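Local coordinates for mercuric reductase (Metallosphaera sedula, PDB 4YWO), which probably reduces mercuric ion to elemental mercury with NADPH, using FAD as cofactor in a homodimeric flavoprotein of the pyridine nucleotide-disulfide oxidoreductase family, at residues D291-T296 / H333-E338. Residues are numbered along the deposited sequence; the frame is centred on the assembly and turned at random.
Sequences DDELRT and HKRVDE
The edge of the His333 imidazole meets the Glu293 carboxylate, ND1 donating to OE1 over 2.7 Å on the syn side but 26° out of the carboxylate plane, with ring and carboxylate turned 69° apart. The carboxyl carbon of Glu293 also lies at the edge of the Arg295 guanidinium, in its plane, and NH1 and NH2 both grip that same OE1, NH2 at 2.7 Å and nearly in line with the C-O bond. The extended chain of Glu293 beyond CG carries the carboxylate to this meeting point. Where OE1 gathers several donors, the second pairing rests on a single weak bond: NH1 of Arg335 approaches OD2 of Asp292 obliquely at 3.2 Å in a salt bridge, while CD of Arg335 packs against CB of Asp292 at 3.6 Å. Between these pairs, CA of Glu293 makes a CA-H...O contact with O of Lys334 at 3.4 Å. Asp291 secures the type I turn through an Asx turn, its OD1 taking the amides of Glu293 and Arg295 from opposite faces of its carboxylate. Asn327 of helix 314-330 bonds to O of both Glu293 and Lys334, tying the turn before strand 301-303 to the loop that runs from helix 314-330 to strand 343-345. Three donors on one oxygen should favour an ionised Glu293 and limit its rotation, so charge probably contributes much at this exposed junction, beside the aliphatic contacts.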
ATOM      1  N   ASP A 291      -6.239  -6.546 -32.856  1.00 23.06           N
ATOM      2  CA  ASP A 291      -4.823  -6.979 -32.706  1.00 26.40           C
ATOM      3  C   ASP A 291      -4.221  -6.374 -31.440  1.00 25.41           C
ATOM      4  O   ASP A 291      -4.918  -5.712 -30.724  1.00 22.62           O
ATOM      5  CB  ASP A 291      -4.038  -6.696 -33.969  1.00 27.19           C
ATOM      6  CG  ASP A 291      -3.867  -5.263 -34.255  1.00 30.71           C
ATOM      7  OD1 ASP A 291      -4.068  -4.397 -33.381  1.00 25.75           O
ATOM      8  OD2 ASP A 291      -3.478  -4.899 -35.436  1.00 35.26           O
ATOM      9  N   ASP A 292      -2.958  -6.627 -31.120  1.00 24.51           N
ATOM     10  CA  ASP A 292      -2.351  -5.985 -29.917  1.00 29.11           C
ATOM     11  C   ASP A 292      -2.263  -4.505 -29.916  1.00 27.13           C
ATOM     12  O   ASP A 292      -2.034  -3.945 -28.873  1.00 28.18           O
ATOM     13  CB  ASP A 292      -0.862  -6.390 -29.820  1.00 35.53           C
ATOM     14  CG  ASP A 292      -0.681  -7.758 -29.510  1.00 49.52           C
ATOM     15  OD1 ASP A 292      -1.696  -8.425 -29.232  1.00 53.05           O
ATOM     16  OD2 ASP A 292       0.509  -8.167 -29.525  1.00 64.79           O
ATOM     17  N   GLU A 293      -2.413  -3.810 -31.060  1.00 19.96           N
ATOM     18  CA  GLU A 293      -2.372  -2.393 -31.165  1.00 18.50           C
ATOM     19  C   GLU A 293      -3.851  -1.760 -31.133  1.00 14.95           C
ATOM     20  O   GLU A 293      -3.970  -0.537 -31.328  1.00 18.16           O
ATOM     21  CB  GLU A 293      -1.664  -1.982 -32.497  1.00 19.77           C
ATOM     22  CG  GLU A 293      -0.254  -2.568 -32.508  1.00 24.48           C
ATOM     23  CD  GLU A 293       0.518  -2.344 -33.827  1.00 30.56           C
ATOM     24  OE1 GLU A 293       0.014  -1.605 -34.680  1.00 26.69           O
ATOM     25  OE2 GLU A 293       1.664  -2.905 -33.932  1.00 32.24           O
ATOM     26  N   LEU A 294      -4.756  -2.664 -30.837  1.00 16.94           N
ATOM     27  CA  LEU A 294      -6.175  -2.353 -30.533  1.00 16.91           C
ATOM     28  C   LEU A 294      -6.934  -2.072 -31.830  1.00 18.58           C
ATOM     29  O   LEU A 294      -8.016  -1.433 -31.836  1.00 16.56           O
ATOM     30  CB  LEU A 294      -6.294  -1.157 -29.588  1.00 17.99           C
ATOM     31  CG  LEU A 294      -5.598  -1.467 -28.232  1.00 19.92           C
ATOM     32  CD1 LEU A 294      -5.666  -0.326 -27.246  1.00 22.74           C
ATOM     33  CD2 LEU A 294      -6.184  -2.738 -27.628  1.00 20.33           C
ATOM     34  N   ARG A 295      -6.321  -2.438 -32.927  1.00 16.67           N
ATOM     35  CA  ARG A 295      -6.921  -2.206 -34.274  1.00 17.60           C
ATOM     36  C   ARG A 295      -7.800  -3.335 -34.685  1.00 17.17           C
ATOM     37  O   ARG A 295      -7.468  -4.540 -34.570  1.00 18.84           O
ATOM     38  CB  ARG A 295      -5.751  -2.019 -35.280  1.00 20.05           C
ATOM     39  CG  ARG A 295      -6.141  -1.427 -36.631  1.00 21.17           C
ATOM     40  CD  ARG A 295      -4.860  -1.336 -37.549  1.00 21.66           C
ATOM     41  NE  ARG A 295      -3.841  -0.464 -36.907  1.00 23.41           N
ATOM     42  CZ  ARG A 295      -2.696  -0.868 -36.255  1.00 22.62           C
ATOM     43  NH1 ARG A 295      -2.378  -2.147 -36.130  1.00 25.59           N
ATOM     44  NH2 ARG A 295      -1.890   0.015 -35.718  1.00 26.83           N
ATOM     45  N   THR A 296      -9.005  -3.045 -35.215  1.00 16.67           N
ATOM     46  CA  THR A 296      -9.915  -4.089 -35.640  1.00 16.99           C
ATOM     47  C   THR A 296      -9.508  -4.579 -37.075  1.00 18.62           C
ATOM     48  O   THR A 296      -8.580  -4.059 -37.648  1.00 21.48           O
ATOM     49  CB  THR A 296     -11.413  -3.571 -35.762  1.00 16.79           C
ATOM     50  OG1 THR A 296     -11.575  -2.595 -36.815  1.00 18.46           O
ATOM     51  CG2 THR A 296     -11.918  -2.984 -34.429  1.00 17.00           C
ATOM     52  N   HIS A 333       2.390   2.113 -33.226  1.00 26.46           N
ATOM     53  CA  HIS A 333       2.183   0.720 -33.121  1.00 23.83           C
ATOM     54  C   HIS A 333       2.353   0.288 -31.628  1.00 26.66           C
ATOM     55  O   HIS A 333       2.893  -0.807 -31.388  1.00 28.35           O
ATOM     56  CB  HIS A 333       3.160   0.069 -34.025  1.00 28.62           C
ATOM     57  CG  HIS A 333       2.892   0.360 -35.461  1.00 28.81           C
ATOM     58  ND1 HIS A 333       1.921  -0.307 -36.160  1.00 33.64           N
ATOM     59  CD2 HIS A 333       3.435   1.271 -36.312  1.00 32.15           C
ATOM     60  CE1 HIS A 333       1.896   0.155 -37.412  1.00 35.66           C
ATOM     61  NE2 HIS A 333       2.801   1.105 -37.521  1.00 29.40           N
ATOM     62  N   LYS A 334       1.788   1.110 -30.722  1.00 25.63           N
ATOM     63  CA  LYS A 334       1.803   0.909 -29.240  1.00 27.31           C
ATOM     64  C   LYS A 334       0.837  -0.136 -28.803  1.00 27.89           C
ATOM     65  O   LYS A 334      -0.226  -0.385 -29.457  1.00 24.63           O
ATOM     66  CB  LYS A 334       1.564   2.172 -28.524  1.00 33.11           C
ATOM     67  CG  LYS A 334       2.612   3.186 -28.947  1.00 38.13           C
ATOM     68  CD  LYS A 334       2.708   4.385 -28.053  1.00 43.14           C
ATOM     69  CE  LYS A 334       3.981   5.139 -28.465  1.00 46.21           C
ATOM     70  NZ  LYS A 334       3.927   6.537 -27.968  1.00 49.26           N
ATOM     71  N   ARG A 335       1.222  -0.807 -27.687  1.00 30.75           N
ATOM     72  CA  ARG A 335       0.497  -1.900 -27.127  1.00 30.06           C
ATOM     73  C   ARG A 335       0.350  -1.735 -25.645  1.00 32.91           C
ATOM     74  O   ARG A 335       1.104  -0.953 -25.059  1.00 32.52           O
ATOM     75  CB  ARG A 335       1.221  -3.165 -27.373  1.00 33.29           C
ATOM     76  CG  ARG A 335       1.623  -3.185 -28.810  1.00 38.73           C
ATOM     77  CD  ARG A 335       2.112  -4.518 -29.201  1.00 37.73           C
ATOM     78  NE  ARG A 335       3.475  -4.695 -28.754  1.00 41.76           N
ATOM     79  CZ  ARG A 335       4.092  -5.869 -28.924  1.00 50.58           C
ATOM     80  NH1 ARG A 335       3.466  -6.866 -29.575  1.00 46.01           N
ATOM     81  NH2 ARG A 335       5.319  -6.045 -28.468  1.00 52.55           N
ATOM     82  N   VAL A 336      -0.617  -2.426 -25.029  1.00 26.90           N
ATOM     83  CA  VAL A 336      -0.667  -2.390 -23.586  1.00 32.01           C
ATOM     84  C   VAL A 336      -0.613  -3.838 -23.199  1.00 39.73           C
ATOM     85  O   VAL A 336      -1.592  -4.595 -23.406  1.00 40.75           O
ATOM     86  CB  VAL A 336      -1.889  -1.641 -22.991  1.00 40.92           C
ATOM     87  CG1 VAL A 336      -3.122  -2.086 -23.642  1.00 38.74           C
ATOM     88  CG2 VAL A 336      -1.982  -1.841 -21.476  1.00 45.02           C
ATOM     89  N   ASP A 337       0.532  -4.169 -22.611  1.00 32.76           N
ATOM     90  CA  ASP A 337       0.812  -5.539 -22.059  1.00 41.86           C
ATOM     91  C   ASP A 337      -0.112  -5.942 -20.911  1.00 38.57           C
ATOM     92  O   ASP A 337       0.066  -5.439 -19.784  1.00 33.08           O
ATOM     93  CB  ASP A 337       2.258  -5.505 -21.590  1.00 43.16           C
ATOM     94  CG  ASP A 337       2.711  -6.786 -20.806  1.00 55.38           C
ATOM     95  OD1 ASP A 337       2.135  -7.897 -20.999  1.00 60.81           O
ATOM     96  OD2 ASP A 337       3.674  -6.625 -20.001  1.00 48.25           O
ATOM     97  N   GLU A 338      -1.068  -6.825 -21.184  1.00 34.97           N
ATOM     98  CA  GLU A 338      -2.048  -7.236 -20.186  1.00 37.22           C
ATOM     99  C   GLU A 338      -1.436  -8.029 -19.034  1.00 30.24           C
ATOM    100  O   GLU A 338      -2.058  -8.180 -17.983  1.00 34.99           O
ATOM    101  CB  GLU A 338      -3.166  -8.049 -20.843  1.00 46.48           C
ATOM    102  CG  GLU A 338      -4.564  -7.654 -20.396  1.00 42.20           C
ATOM    103  CD  GLU A 338      -5.596  -7.819 -21.495  1.00 54.43           C
ATOM    104  OE1 GLU A 338      -5.209  -7.811 -22.682  1.00 74.40           O
ATOM    105  OE2 GLU A 338      -6.795  -7.958 -21.171  1.00 33.65           O
TER